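Local coordinates for protein soluble lytic transglycosylase B3 (Pseudomonas aeruginosa, PDB 5ANZ) that probably cleaves peptidoglycan as a calcium-binding lytic transglycosylase, taking part in turnover of the bacterial cell wall, at residues 97-102 and 329-334. Sequence-based numbering, arbitrary orientation. Where two conformers were deposited one is given.
Sequences WKYLEG and SSAYAL
With CG of Tyr99 turned opposite its backbone nitrogen (chi1 175°), the phenol extends from helix 97-102 straight toward the first turn of the helix that starts at Ser330, and meets Ala331 and Tyr332 there. CG of Leu100 lies opposite the carbonyl carbon (chi1 -73°), which brings its CD1 methyl to Leu334, about one turn further on, while CD2 stays nearer the Ala331 carbonyl. Two neighbouring residues of one helix thus divide the work of bridging axes that approach to 10.2 Å and run in broadly the same direction, 37° apart.

The CD2-CE2 side of the Tyr99 ring meets the Ala331 methyl, which is displaced to one side of the ring plane, CB 4.0 Å from CD2. The carbonyl oxygen of Ala331 comes to the rim of the ring, near its plane, 3.6 Å from CE2. Beyond the ring, Tyr99 OH reaches the backbone of the next residue and lies 3.7 Å from Tyr332 CA, a van der Waals approach. The two tyrosine side chains are inclined to each other without stacking. In the second patch CD1 of Leu100 touches CD2 of Leu334 at 4.0 Å, the side chains crossing nearly at right angles.

The helix start on which the Tyr99 hydroxyl packs is capped: Ser329 is the N-cap, and its OG accepts an almost straight bond from Tyr332 N (3.2 Å). Tyr332 itself points into the protein, where its hydroxyl makes a weak hydrogen bond to Glu144 and its side chain touches Tyr326, a residue that contacts N-acetylglucosamine in another structure of this protein, though no sugar is bound here. Within the lysozyme-like transglycosylase domain, helix 134-145 contributes Met143 to both tyrosines, helix 318-324 packs behind Tyr332 and Ala333, and Trp253, just before strand 254-258, touches Leu334.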
ATOM      1  N   TRP A  97       3.689 -14.861  -3.118  1.00 37.57           N
ATOM      2  CA  TRP A  97       4.112 -15.162  -4.483  1.00 33.84           C
ATOM      3  C   TRP A  97       2.910 -15.112  -5.432  1.00 33.40           C
ATOM      4  O   TRP A  97       3.060 -14.752  -6.601  1.00 32.93           O
ATOM      5  CB  TRP A  97       4.824 -16.521  -4.557  1.00 41.73           C
ATOM      6  CG  TRP A  97       3.935 -17.722  -4.528  1.00 51.82           C
ATOM      7  CD1 TRP A  97       3.665 -18.517  -3.454  1.00 54.51           C
ATOM      8  CD2 TRP A  97       3.220 -18.284  -5.635  1.00 58.66           C
ATOM      9  NE1 TRP A  97       2.815 -19.534  -3.820  1.00 57.95           N
ATOM     10  CE2 TRP A  97       2.528 -19.413  -5.153  1.00 65.62           C
ATOM     11  CE3 TRP A  97       3.094 -17.939  -6.984  1.00 62.84           C
ATOM     12  CZ2 TRP A  97       1.722 -20.194  -5.970  1.00 68.21           C
ATOM     13  CZ3 TRP A  97       2.291 -18.719  -7.796  1.00 67.97           C
ATOM     14  CH2 TRP A  97       1.616 -19.835  -7.285  1.00 67.72           C
ATOM     15  N   LYS A  98       1.720 -15.448  -4.931  1.00 37.21           N
ATOM     16  CA  LYS A  98       0.518 -15.401  -5.770  1.00 38.22           C
ATOM     17  C   LYS A  98       0.045 -13.966  -5.934  1.00 40.01           C
ATOM     18  O   LYS A  98      -0.379 -13.562  -7.020  1.00 34.73           O
ATOM     19  CB  LYS A  98      -0.604 -16.279  -5.201  1.00 41.75           C
ATOM     20  CG  LYS A  98      -0.561 -17.713  -5.740  1.00 56.01           C
ATOM     21  CD  LYS A  98      -1.607 -18.621  -5.102  1.00 61.64           C
ATOM     22  CE  LYS A  98      -1.554 -20.028  -5.701  1.00 65.26           C
ATOM     23  NZ  LYS A  98      -2.458 -20.995  -5.006  1.00 66.75           N
ATOM     24  N   TYR A  99       0.132 -13.187  -4.861  1.00 31.52           N
ATOM     25  CA  TYR A  99      -0.147 -11.761  -4.971  1.00 29.87           C
ATOM     26  C   TYR A  99       0.731 -11.107  -6.032  1.00 27.44           C
ATOM     27  O   TYR A  99       0.246 -10.376  -6.900  1.00 29.43           O
ATOM     28  CB  TYR A  99       0.067 -11.075  -3.632  1.00 31.73           C
ATOM     29  CG  TYR A  99      -0.084  -9.574  -3.693  1.00 27.42           C
ATOM     30  CD1 TYR A  99      -1.339  -8.984  -3.744  1.00 36.76           C
ATOM     31  CD2 TYR A  99       1.031  -8.739  -3.691  1.00 27.20           C
ATOM     32  CE1 TYR A  99      -1.483  -7.610  -3.790  1.00 36.37           C
ATOM     33  CE2 TYR A  99       0.896  -7.360  -3.732  1.00 26.97           C
ATOM     34  CZ  TYR A  99      -0.361  -6.804  -3.780  1.00 31.31           C
ATOM     35  OH  TYR A  99      -0.505  -5.434  -3.832  1.00 32.27           O
ATOM     36  N   LEU A 100       2.029 -11.387  -5.961  1.00 27.55           N
ATOM     37  CA  LEU A 100       2.979 -10.814  -6.898  1.00 25.23           C
ATOM     38  C   LEU A 100       2.736 -11.316  -8.314  1.00 28.70           C
ATOM     39  O   LEU A 100       2.913 -10.568  -9.276  1.00 30.56           O
ATOM     40  CB  LEU A 100       4.419 -11.136  -6.480  1.00 27.25           C
ATOM     41  CG  LEU A 100       4.911 -10.365  -5.259  1.00 28.94           C
ATOM     42  CD1 LEU A 100       6.272 -10.888  -4.801  1.00 35.40           C
ATOM     43  CD2 LEU A 100       4.979  -8.879  -5.598  1.00 28.33           C
ATOM     44  N   GLU A 101       2.348 -12.581  -8.440  1.00 28.25           N
ATOM     45  CA  GLU A 101       2.088 -13.157  -9.757  1.00 33.40           C
ATOM     46  C   GLU A 101       0.943 -12.408 -10.435  1.00 39.73           C
ATOM     47  O   GLU A 101       0.970 -12.177 -11.645  1.00 37.80           O
ATOM     48  CB  GLU A 101       1.761 -14.650  -9.652  1.00 40.95           C
ATOM     49  CG  GLU A 101       1.817 -15.393 -10.971  1.00 55.60           C
ATOM     50  CD  GLU A 101       1.431 -16.854 -10.838  1.00 68.33           C
ATOM     51  OE1 GLU A 101       0.522 -17.164 -10.038  1.00 69.99           O
ATOM     52  OE2 GLU A 101       2.040 -17.693 -11.532  1.00 78.81           O
ATOM     53  N   GLY A 102      -0.057 -12.026  -9.643  1.00 30.73           N
ATOM     54  CA  GLY A 102      -1.164 -11.221 -10.135  1.00 33.09           C
ATOM     55  C   GLY A 102      -0.758  -9.784 -10.443  1.00 29.96           C
ATOM     56  O   GLY A 102      -1.111  -9.234 -11.493  1.00 33.68           O
ATOM     57  N   SER A 329       1.888  -1.642   2.980  1.00 28.04           N
ATOM     58  CA  SER A 329       2.014  -3.088   2.905  1.00 31.82           C
ATOM     59  C   SER A 329       3.318  -3.392   2.193  1.00 25.14           C
ATOM     60  O   SER A 329       3.530  -2.903   1.087  1.00 23.65           O
ATOM     61  CB  SER A 329       0.841  -3.708   2.140  1.00 32.59           C
ATOM     62  OG  SER A 329       1.216  -4.966   1.594  1.00 34.08           O
ATOM     63  N   SER A 330       4.192  -4.184   2.811  0.59 25.50           N
ATOM     64  CA  SER A 330       5.461  -4.510   2.176  0.59 25.21           C
ATOM     65  C   SER A 330       5.241  -5.299   0.889  0.59 23.69           C
ATOM     66  O   SER A 330       6.014  -5.165  -0.053  0.59 22.54           O
ATOM     67  CB  SER A 330       6.372  -5.289   3.131  0.59 29.09           C
ATOM     68  OG  SER A 330       6.818  -4.457   4.187  0.59 34.87           O
ATOM     69  N   ALA A 331       4.183  -6.104   0.835  1.00 25.67           N
ATOM     70  CA  ALA A 331       3.884  -6.845  -0.401  1.00 23.09           C
ATOM     71  C   ALA A 331       3.531  -5.864  -1.537  1.00 19.09           C
ATOM     72  O   ALA A 331       4.019  -5.983  -2.664  1.00 21.60           O
ATOM     73  CB  ALA A 331       2.760  -7.826  -0.183  1.00 28.67           C
ATOM     74  N   TYR A 332       2.695  -4.889  -1.220  1.00 23.31           N
ATOM     75  CA  TYR A 332       2.350  -3.835  -2.175  1.00 24.02           C
ATOM     76  C   TYR A 332       3.576  -3.099  -2.667  1.00 22.85           C
ATOM     77  O   TYR A 332       3.759  -2.895  -3.866  1.00 20.94           O
ATOM     78  CB  TYR A 332       1.385  -2.843  -1.531  1.00 21.21           C
ATOM     79  CG  TYR A 332       1.160  -1.579  -2.350  1.00 21.52           C
ATOM     80  CD1 TYR A 332       2.004  -0.482  -2.220  1.00 24.81           C
ATOM     81  CD2 TYR A 332       0.082  -1.467  -3.219  1.00 20.42           C
ATOM     82  CE1 TYR A 332       1.786   0.688  -2.941  1.00 20.85           C
ATOM     83  CE2 TYR A 332      -0.138  -0.303  -3.948  1.00 23.67           C
ATOM     84  CZ  TYR A 332       0.727   0.764  -3.806  1.00 25.41           C
ATOM     85  OH  TYR A 332       0.513   1.934  -4.508  1.00 27.86           O
ATOM     86  N   ALA A 333       4.436  -2.688  -1.739  1.00 19.75           N
ATOM     87  CA  ALA A 333       5.590  -1.892  -2.138  1.00 19.59           C
ATOM     88  C   ALA A 333       6.565  -2.736  -2.954  1.00 18.48           C
ATOM     89  O   ALA A 333       7.150  -2.242  -3.914  1.00 19.16           O
ATOM     90  CB  ALA A 333       6.275  -1.273  -0.910  1.00 19.38           C
ATOM     91  N   LEU A 334       6.695  -4.022  -2.620  1.00 19.04           N
ATOM     92  CA  LEU A 334       7.527  -4.911  -3.437  1.00 19.31           C
ATOM     93  C   LEU A 334       6.952  -5.032  -4.853  1.00 18.42           C
ATOM     94  O   LEU A 334       7.705  -4.956  -5.848  1.00 19.21           O
ATOM     95  CB  LEU A 334       7.641  -6.287  -2.766  1.00 19.93           C
ATOM     96  CG  LEU A 334       8.544  -7.309  -3.451  1.00 22.53           C
ATOM     97  CD1 LEU A 334       9.946  -6.765  -3.652  1.00 24.24           C
ATOM     98  CD2 LEU A 334       8.573  -8.566  -2.578  1.00 27.08           C
TER